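Long-range contact in esterase (uncultured bacterium pCosCE1, PDB 7ATL), which hydrolyses carboxylic esters as a family VIII carboxylesterase of the beta-lactamase fold and also shows promiscuous acyltransferase activity: residues M76-V90 / R106-T118. Sequence-based numbering, arbitrary orientation.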
ATOM      1  N   MET A  76      -1.278 -11.982   8.944  1.00 25.96           N
ATOM      2  CA  MET A  76      -0.285 -12.255  10.005  1.00 26.76           C
ATOM      3  C   MET A  76      -1.013 -12.569  11.315  1.00 26.99           C
ATOM      4  O   MET A  76      -0.541 -13.445  12.094  1.00 28.47           O
ATOM      5  CB  MET A  76       0.654 -11.076  10.205  1.00 27.48           C
ATOM      6  CG  MET A  76       1.638 -10.896   9.074  1.00 29.49           C
ATOM      7  SD  MET A  76       2.455 -12.379   8.484  1.00 29.11           S
ATOM      8  CE  MET A  76       3.223 -12.947   9.998  1.00 29.35           C
ATOM      9  N   ARG A  77      -2.148 -11.933  11.545  1.00 26.76           N
ATOM     10  CA  ARG A  77      -2.973 -12.251  12.734  1.00 28.53           C
ATOM     11  C   ARG A  77      -3.520 -13.674  12.597  1.00 28.03           C
ATOM     12  O   ARG A  77      -3.518 -14.407  13.606  1.00 28.61           O
ATOM     13  CB  ARG A  77      -4.075 -11.212  12.944  1.00 27.88           C
ATOM     14  CG  ARG A  77      -3.532  -9.880  13.424  1.00 28.08           C
ATOM     15  CD  ARG A  77      -4.644  -9.032  13.984  1.00 30.15           C
ATOM     16  NE  ARG A  77      -4.975  -9.529  15.299  1.00 32.08           N
ATOM     17  CZ  ARG A  77      -6.185  -9.861  15.720  1.00 33.63           C
ATOM     18  NH1 ARG A  77      -7.245  -9.715  14.940  1.00 36.46           N
ATOM     19  NH2 ARG A  77      -6.325 -10.335  16.944  1.00 32.39           N
ATOM     20  N   MET A  78      -3.973 -14.054  11.408  1.00 27.45           N
ATOM     21  CA  MET A  78      -4.605 -15.382  11.197  1.00 27.73           C
ATOM     22  C   MET A  78      -3.508 -16.424  11.402  1.00 28.26           C
ATOM     23  O   MET A  78      -3.785 -17.507  11.934  1.00 27.60           O
ATOM     24  CB  MET A  78      -5.211 -15.505   9.798  1.00 26.85           C
ATOM     25  CG  MET A  78      -6.637 -15.032   9.728  1.00 28.71           C
ATOM     26  SD  MET A  78      -7.196 -14.937   8.018  1.00 29.90           S
ATOM     27  CE  MET A  78      -8.894 -14.416   8.235  1.00 33.87           C
ATOM     28  N   ILE A  79      -2.294 -16.070  11.004  1.00 28.77           N
ATOM     29  CA  ILE A  79      -1.103 -16.953  11.103  1.00 31.14           C
ATOM     30  C   ILE A  79      -0.708 -17.105  12.578  1.00 32.30           C
ATOM     31  O   ILE A  79      -0.409 -18.237  12.990  1.00 32.95           O
ATOM     32  CB  ILE A  79       0.022 -16.396  10.216  1.00 30.96           C
ATOM     33  CG1 ILE A  79      -0.217 -16.762   8.750  1.00 29.22           C
ATOM     34  CG2 ILE A  79       1.379 -16.858  10.709  1.00 32.04           C
ATOM     35  CD1 ILE A  79       0.479 -15.869   7.758  1.00 29.62           C
ATOM     36  N   GLU A  80      -0.728 -16.020  13.350  1.00 33.92           N
ATOM     37  CA  GLU A  80      -0.478 -16.064  14.816  1.00 31.06           C
ATOM     38  C   GLU A  80      -1.406 -17.085  15.459  1.00 29.94           C
ATOM     39  O   GLU A  80      -0.934 -17.893  16.260  1.00 30.96           O
ATOM     40  CB  GLU A  80      -0.734 -14.710  15.456  1.00 29.54           C
ATOM     41  CG  GLU A  80       0.515 -13.893  15.592  1.00 29.93           C
ATOM     42  CD  GLU A  80       0.273 -12.622  16.378  1.00 32.17           C
ATOM     43  OE1 GLU A  80      -0.927 -12.248  16.633  1.00 29.90           O
ATOM     44  OE2 GLU A  80       1.280 -11.994  16.689  1.00 31.80           O
ATOM     45  N   GLN A  81      -2.677 -17.059  15.090  1.00 29.97           N
ATOM     46  CA  GLN A  81      -3.707 -17.972  15.648  1.00 34.66           C
ATOM     47  C   GLN A  81      -3.633 -19.360  15.004  1.00 32.67           C
ATOM     48  O   GLN A  81      -4.481 -20.201  15.309  1.00 31.82           O
ATOM     49  CB  GLN A  81      -5.098 -17.418  15.351  1.00 39.23           C
ATOM     50  CG  GLN A  81      -5.182 -15.910  15.486  1.00 44.93           C
ATOM     51  CD  GLN A  81      -6.015 -15.529  16.667  1.00 45.22           C
ATOM     52  OE1 GLN A  81      -6.548 -16.395  17.347  1.00 51.39           O
ATOM     53  NE2 GLN A  81      -6.123 -14.234  16.899  1.00 48.30           N
ATOM     54  N   GLN A  82      -2.744 -19.572  14.046  1.00 35.43           N
ATOM     55  CA  GLN A  82      -2.605 -20.888  13.371  1.00 38.71           C
ATOM     56  C   GLN A  82      -3.952 -21.292  12.748  1.00 37.00           C
ATOM     57  O   GLN A  82      -4.344 -22.448  12.907  1.00 37.58           O
ATOM     58  CB  GLN A  82      -2.107 -21.910  14.393  1.00 37.97           C
ATOM     59  CG  GLN A  82      -0.963 -21.394  15.258  1.00 39.47           C
ATOM     60  CD  GLN A  82      -0.193 -22.533  15.886  1.00 41.12           C
ATOM     61  OE1 GLN A  82      -0.581 -23.054  16.944  1.00 39.67           O
ATOM     62  NE2 GLN A  82       0.887 -22.936  15.216  1.00 34.73           N
ATOM     63  N   LYS A  83      -4.650 -20.347  12.116  1.00 37.14           N
ATOM     64  CA  LYS A  83      -5.765 -20.603  11.159  1.00 38.57           C
ATOM     65  C   LYS A  83      -5.200 -20.650   9.722  1.00 33.26           C
ATOM     66  O   LYS A  83      -5.850 -21.253   8.842  1.00 30.90           O
ATOM     67  CB  LYS A  83      -6.851 -19.537  11.336  1.00 43.39           C
ATOM     68  CG  LYS A  83      -7.613 -19.583  12.655  1.00 53.27           C
ATOM     69  CD  LYS A  83      -9.001 -18.905  12.560  1.00 68.24           C
ATOM     70  CE  LYS A  83      -9.680 -18.629  13.890  1.00 67.29           C
ATOM     71  NZ  LYS A  83      -9.855 -19.881  14.661  1.00 67.93           N
ATOM     72  N   LEU A  84      -3.999 -20.092   9.523  1.00 28.86           N
ATOM     73  CA  LEU A  84      -3.257 -20.012   8.242  1.00 28.96           C
ATOM     74  C   LEU A  84      -1.769 -20.292   8.505  1.00 28.60           C
ATOM     75  O   LEU A  84      -1.290 -19.941   9.595  1.00 31.29           O
ATOM     76  CB  LEU A  84      -3.479 -18.596   7.695  1.00 28.24           C
ATOM     77  CG  LEU A  84      -2.932 -18.297   6.307  1.00 27.31           C
ATOM     78  CD1 LEU A  84      -3.494 -19.263   5.297  1.00 28.73           C
ATOM     79  CD2 LEU A  84      -3.279 -16.882   5.895  1.00 28.29           C
ATOM     80  N   GLY A  85      -1.050 -20.883   7.550  1.00 27.92           N
ATOM     81  CA  GLY A  85       0.400 -21.148   7.675  1.00 29.06           C
ATOM     82  C   GLY A  85       1.239 -20.382   6.657  1.00 28.59           C
ATOM     83  O   GLY A  85       0.847 -20.320   5.468  1.00 27.91           O
ATOM     84  N   LEU A  86       2.396 -19.865   7.068  1.00 28.80           N
ATOM     85  CA  LEU A  86       3.343 -19.201   6.130  1.00 30.73           C
ATOM     86  C   LEU A  86       3.688 -20.126   4.953  1.00 29.93           C
ATOM     87  O   LEU A  86       4.005 -19.585   3.867  1.00 28.64           O
ATOM     88  CB  LEU A  86       4.607 -18.793   6.887  1.00 32.29           C
ATOM     89  CG  LEU A  86       4.486 -17.465   7.629  1.00 35.59           C
ATOM     90  CD1 LEU A  86       5.734 -17.189   8.464  1.00 34.90           C
ATOM     91  CD2 LEU A  86       4.199 -16.321   6.658  1.00 33.15           C
ATOM     92  N   ASP A  87       3.642 -21.453   5.161  1.00 29.60           N
ATOM     93  CA  ASP A  87       4.081 -22.485   4.186  1.00 28.34           C
ATOM     94  C   ASP A  87       2.863 -23.245   3.651  1.00 27.39           C
ATOM     95  O   ASP A  87       3.042 -24.287   3.047  1.00 30.36           O
ATOM     96  CB  ASP A  87       5.131 -23.404   4.820  1.00 29.93           C
ATOM     97  CG  ASP A  87       6.489 -22.737   5.012  1.00 31.52           C
ATOM     98  OD1 ASP A  87       7.060 -22.233   4.019  1.00 33.60           O
ATOM     99  OD2 ASP A  87       6.961 -22.696   6.154  1.00 33.39           O
ATOM    100  N   ASP A  88       1.654 -22.750   3.869  1.00 26.30           N
ATOM    101  CA  ASP A  88       0.460 -23.271   3.163  1.00 25.78           C
ATOM    102  C   ASP A  88       0.575 -22.938   1.677  1.00 26.24           C
ATOM    103  O   ASP A  88       0.981 -21.794   1.332  1.00 26.75           O
ATOM    104  CB  ASP A  88      -0.816 -22.645   3.707  1.00 24.85           C
ATOM    105  CG  ASP A  88      -1.177 -23.169   5.078  1.00 24.06           C
ATOM    106  OD1 ASP A  88      -0.320 -23.856   5.679  1.00 22.78           O
ATOM    107  OD2 ASP A  88      -2.308 -22.889   5.516  1.00 21.95           O
ATOM    108  N   THR A  89       0.201 -23.878   0.821  1.00 26.04           N
ATOM    109  CA  THR A  89       0.021 -23.613  -0.623  1.00 24.94           C
ATOM    110  C   THR A  89      -1.205 -22.714  -0.790  1.00 23.96           C
ATOM    111  O   THR A  89      -2.060 -22.695   0.106  1.00 22.70           O
ATOM    112  CB  THR A  89      -0.089 -24.913  -1.419  1.00 24.58           C
ATOM    113  OG1 THR A  89      -1.290 -25.565  -1.014  1.00 22.10           O
ATOM    114  CG2 THR A  89       1.128 -25.792  -1.212  1.00 25.53           C
ATOM    115  N   VAL A  90      -1.260 -21.980  -1.891  1.00 23.02           N
ATOM    116  CA  VAL A  90      -2.450 -21.168  -2.244  1.00 23.46           C
ATOM    117  C   VAL A  90      -3.546 -22.135  -2.674  1.00 22.92           C
ATOM    118  O   VAL A  90      -4.700 -21.998  -2.214  1.00 23.16           O
ATOM    119  CB  VAL A  90      -2.112 -20.125  -3.325  1.00 23.39           C
ATOM    120  CG1 VAL A  90      -3.356 -19.394  -3.800  1.00 24.02           C
ATOM    121  CG2 VAL A  90      -1.083 -19.128  -2.823  1.00 21.88           C
ATOM    122  N   ARG A 106       3.344 -26.543 -12.999  1.00 28.46           N
ATOM    123  CA  ARG A 106       2.435 -25.856 -12.034  1.00 28.64           C
ATOM    124  C   ARG A 106       3.054 -25.930 -10.647  1.00 27.83           C
ATOM    125  O   ARG A 106       2.743 -26.825  -9.859  1.00 28.87           O
ATOM    126  CB  ARG A 106       1.045 -26.498 -12.014  1.00 31.16           C
ATOM    127  CG  ARG A 106       0.308 -26.399 -13.344  1.00 36.25           C
ATOM    128  CD  ARG A 106      -1.068 -27.064 -13.378  1.00 38.89           C
ATOM    129  NE  ARG A 106      -1.563 -26.938 -14.742  1.00 43.14           N
ATOM    130  CZ  ARG A 106      -2.010 -25.810 -15.306  1.00 44.50           C
ATOM    131  NH1 ARG A 106      -2.097 -24.675 -14.626  1.00 47.46           N
ATOM    132  NH2 ARG A 106      -2.388 -25.823 -16.569  1.00 42.91           N
ATOM    133  N   PRO A 107       3.964 -24.993 -10.303  1.00 28.12           N
ATOM    134  CA  PRO A 107       4.662 -25.046  -9.027  1.00 28.33           C
ATOM    135  C   PRO A 107       3.745 -24.524  -7.933  1.00 29.14           C
ATOM    136  O   PRO A 107       2.975 -23.585  -8.148  1.00 27.82           O
ATOM    137  CB  PRO A 107       5.867 -24.125  -9.234  1.00 27.56           C
ATOM    138  CG  PRO A 107       5.360 -23.106 -10.218  1.00 27.92           C
ATOM    139  CD  PRO A 107       4.358 -23.825 -11.095  1.00 28.51           C
ATOM    140  N   PRO A 108       3.840 -25.102  -6.719  1.00 30.36           N
ATOM    141  CA  PRO A 108       3.063 -24.614  -5.581  1.00 29.97           C
ATOM    142  C   PRO A 108       3.541 -23.203  -5.215  1.00 28.94           C
ATOM    143  O   PRO A 108       4.727 -22.892  -5.379  1.00 31.10           O
ATOM    144  CB  PRO A 108       3.301 -25.641  -4.462  1.00 29.65           C
ATOM    145  CG  PRO A 108       4.592 -26.350  -4.863  1.00 30.73           C
ATOM    146  CD  PRO A 108       4.729 -26.218  -6.372  1.00 29.44           C
ATOM    147  N   ILE A 109       2.589 -22.360  -4.834  1.00 27.17           N
ATOM    148  CA  ILE A 109       2.830 -20.992  -4.310  1.00 25.99           C
ATOM    149  C   ILE A 109       2.542 -21.055  -2.824  1.00 24.69           C
ATOM    150  O   ILE A 109       1.460 -21.558  -2.435  1.00 23.43           O
ATOM    151  CB  ILE A 109       1.935 -19.936  -4.986  1.00 27.17           C
ATOM    152  CG1 ILE A 109       2.194 -19.800  -6.495  1.00 28.57           C
ATOM    153  CG2 ILE A 109       2.081 -18.604  -4.264  1.00 25.98           C
ATOM    154  CD1 ILE A 109       1.066 -19.100  -7.251  1.00 28.37           C
ATOM    155  N   LYS A 110       3.464 -20.540  -2.036  1.00 25.50           N
ATOM    156  CA  LYS A 110       3.305 -20.501  -0.571  1.00 27.22           C
ATOM    157  C   LYS A 110       2.823 -19.111  -0.176  1.00 25.77           C
ATOM    158  O   LYS A 110       3.162 -18.137  -0.863  1.00 24.85           O
ATOM    159  CB  LYS A 110       4.610 -20.847   0.142  1.00 29.87           C
ATOM    160  CG  LYS A 110       5.012 -22.312   0.105  1.00 32.87           C
ATOM    161  CD  LYS A 110       6.511 -22.461   0.274  1.00 35.32           C
ATOM    162  CE  LYS A 110       6.913 -23.782   0.881  1.00 39.71           C
ATOM    163  NZ  LYS A 110       7.987 -23.602   1.885  1.00 41.91           N
ATOM    164  N   ILE A 111       2.083 -19.053   0.931  1.00 26.06           N
ATOM    165  CA  ILE A 111       1.591 -17.795   1.557  1.00 23.57           C
ATOM    166  C   ILE A 111       2.787 -16.853   1.742  1.00 21.94           C
ATOM    167  O   ILE A 111       2.629 -15.666   1.452  1.00 21.67           O
ATOM    168  CB  ILE A 111       0.826 -18.105   2.860  1.00 23.42           C
ATOM    169  CG1 ILE A 111      -0.363 -19.040   2.617  1.00 23.73           C
ATOM    170  CG2 ILE A 111       0.371 -16.834   3.547  1.00 24.72           C
ATOM    171  CD1 ILE A 111      -1.380 -18.506   1.632  1.00 24.93           C
ATOM    172  N   ARG A 112       3.957 -17.332   2.147  1.00 20.54           N
ATOM    173  CA  ARG A 112       5.104 -16.407   2.384  1.00 23.16           C
ATOM    174  C   ARG A 112       5.526 -15.761   1.055  1.00 23.58           C
ATOM    175  O   ARG A 112       6.143 -14.658   1.071  1.00 22.13           O
ATOM    176  CB  ARG A 112       6.300 -17.112   3.038  1.00 26.15           C
ATOM    177  CG  ARG A 112       6.836 -18.306   2.255  1.00 26.54           C
ATOM    178  CD  ARG A 112       8.116 -18.847   2.851  1.00 27.46           C
ATOM    179  NE  ARG A 112       7.859 -19.593   4.077  1.00 29.81           N
ATOM    180  CZ  ARG A 112       8.095 -19.165   5.319  1.00 29.46           C
ATOM    181  NH1 ARG A 112       8.584 -17.958   5.555  1.00 27.51           N
ATOM    182  NH2 ARG A 112       7.800 -19.957   6.329  1.00 28.00           N
ATOM    183  N   HIS A 113       5.274 -16.447  -0.056  1.00 22.52           N
ATOM    184  CA  HIS A 113       5.588 -15.914  -1.395  1.00 23.04           C
ATOM    185  C   HIS A 113       4.578 -14.799  -1.683  1.00 21.84           C
ATOM    186  O   HIS A 113       4.997 -13.727  -2.193  1.00 22.10           O
ATOM    187  CB  HIS A 113       5.606 -17.015  -2.473  1.00 23.86           C
ATOM    188  CG  HIS A 113       6.536 -18.160  -2.243  1.00 23.83           C
ATOM    189  ND1 HIS A 113       6.178 -19.475  -2.559  1.00 23.48           N
ATOM    190  CD2 HIS A 113       7.803 -18.222  -1.771  1.00 24.71           C
ATOM    191  CE1 HIS A 113       7.182 -20.288  -2.292  1.00 22.86           C
ATOM    192  NE2 HIS A 113       8.187 -19.552  -1.809  1.00 24.55           N
ATOM    193  N   LEU A 114       3.293 -15.009  -1.398  1.00 20.82           N
ATOM    194  CA  LEU A 114       2.300 -13.912  -1.583  1.00 22.75           C
ATOM    195  C   LEU A 114       2.735 -12.665  -0.779  1.00 23.59           C
ATOM    196  O   LEU A 114       2.696 -11.560  -1.331  1.00 25.71           O
ATOM    197  CB  LEU A 114       0.892 -14.362  -1.180  1.00 21.62           C
ATOM    198  CG  LEU A 114       0.233 -15.426  -2.052  1.00 20.77           C
ATOM    199  CD1 LEU A 114      -1.202 -15.664  -1.612  1.00 19.19           C
ATOM    200  CD2 LEU A 114       0.277 -15.035  -3.519  1.00 21.80           C
ATOM    201  N   LEU A 115       3.145 -12.830   0.479  1.00 24.07           N
ATOM    202  CA  LEU A 115       3.424 -11.709   1.414  1.00 24.44           C
ATOM    203  C   LEU A 115       4.616 -10.865   0.939  1.00 24.88           C
ATOM    204  O   LEU A 115       4.662  -9.673   1.300  1.00 25.13           O
ATOM    205  CB  LEU A 115       3.694 -12.290   2.801  1.00 24.14           C
ATOM    206  CG  LEU A 115       2.497 -12.960   3.462  1.00 26.03           C
ATOM    207  CD1 LEU A 115       2.903 -13.635   4.759  1.00 28.47           C
ATOM    208  CD2 LEU A 115       1.395 -11.951   3.724  1.00 25.41           C
ATOM    209  N   SER A 116       5.558 -11.451   0.197  1.00 23.82           N
ATOM    210  CA  SER A 116       6.847 -10.821  -0.176  1.00 24.42           C
ATOM    211  C   SER A 116       6.927 -10.655  -1.691  1.00 25.06           C
ATOM    212  O   SER A 116       7.987 -10.225  -2.182  1.00 27.57           O
ATOM    213  CB  SER A 116       8.020 -11.612   0.374  1.00 25.30           C
ATOM    214  OG  SER A 116       8.017 -11.601   1.799  1.00 25.44           O
ATOM    215  N   HIS A 117       5.852 -10.970  -2.414  1.00 25.16           N
ATOM    216  CA  HIS A 117       5.748 -10.739  -3.881  1.00 23.94           C
ATOM    217  C   HIS A 117       6.805 -11.567  -4.625  1.00 21.85           C
ATOM    218  O   HIS A 117       7.410 -11.029  -5.554  1.00 21.44           O
ATOM    219  CB  HIS A 117       5.879  -9.235  -4.201  1.00 24.48           C
ATOM    220  CG  HIS A 117       4.733  -8.412  -3.721  1.00 24.87           C
ATOM    221  ND1 HIS A 117       3.540  -8.360  -4.399  1.00 24.76           N
ATOM    222  CD2 HIS A 117       4.590  -7.624  -2.631  1.00 24.76           C
ATOM    223  CE1 HIS A 117       2.705  -7.570  -3.746  1.00 25.51           C
ATOM    224  NE2 HIS A 117       3.323  -7.114  -2.654  1.00 24.66           N
ATOM    225  N   THR A 118       6.998 -12.823  -4.236  1.00 21.00           N
ATOM    226  CA  THR A 118       7.951 -13.768  -4.866  1.00 21.73           C
ATOM    227  C   THR A 118       7.158 -14.913  -5.497  1.00 22.71           C
ATOM    228  O   THR A 118       7.786 -15.909  -5.890  1.00 24.92           O
ATOM    229  CB  THR A 118       8.963 -14.302  -3.835  1.00 22.04           C
ATOM    230  OG1 THR A 118       8.252 -15.050  -2.842  1.00 23.36           O
ATOM    231  CG2 THR A 118       9.756 -13.221  -3.135  1.00 21.57           C
TER
HETATM  232  O   HOH W   1      -0.298 -23.297  -4.768  1.00 22.58           O
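Arg-112 rises from the first turn of helix 111-116 to meet Leu-86 and Asp-87, in the loop that follows helix 67-80. Its CB and CG pack against Leu-86 O. CD runs on past Asp-87 OD1 at 3.7 Å. The chain bends at chi3 (75°), which turns the guanidinium side-on to the carboxylate. NE then forms a salt bridge to Asp-87 OD1 at 2.8 Å and NH2 another to OD2 at 2.9 Å, both nearly straight. The oxygens lie close to the guanidinium plane, but the two planes are 41° apart, so the nitrogens meet the carboxylate from above its plane. Leu-86 CB sits over one guanidinium face, near its rim. Lys-110 NZ completes the salt-bridge network. It reaches Asp-87 OD1 at 2.7 Å from the opposite face of the carboxylate, so OD1 accepts from two cations.

Backbone bonds fix the loop to the helix start. Leu-86 O accepts from Arg-112 N, and Asp-88 O from Ile-111 N. Beyond the type I turn Gly-85 to Asp-88, Thr-89 forms a single beta bridge with Lys-110, the N-cap residue. Val-90 N donates to Ile-109 O. Asp-88 OD2 accepts from Trp-93 NE1 and, weakly, from Gly-85 N.

The other side of the contact is apolar. Ile-111 CG1 lies 4.1 Å from Leu-84 CD1 and also packs against Gly-85 O. Leu-86 CD2 meets Leu-115 CD1 at 3.5 Å, with Met-76 SD on the same methyl. Val-90 CG2 touches Ile-109 and Leu-114.

The contact thus joins the loop after helix 67-80 to the start of helix 111-116. Cations on both faces of its carboxylate are consistent with Asp-87 being ionised, at the solvent-exposed border of the apolar packing.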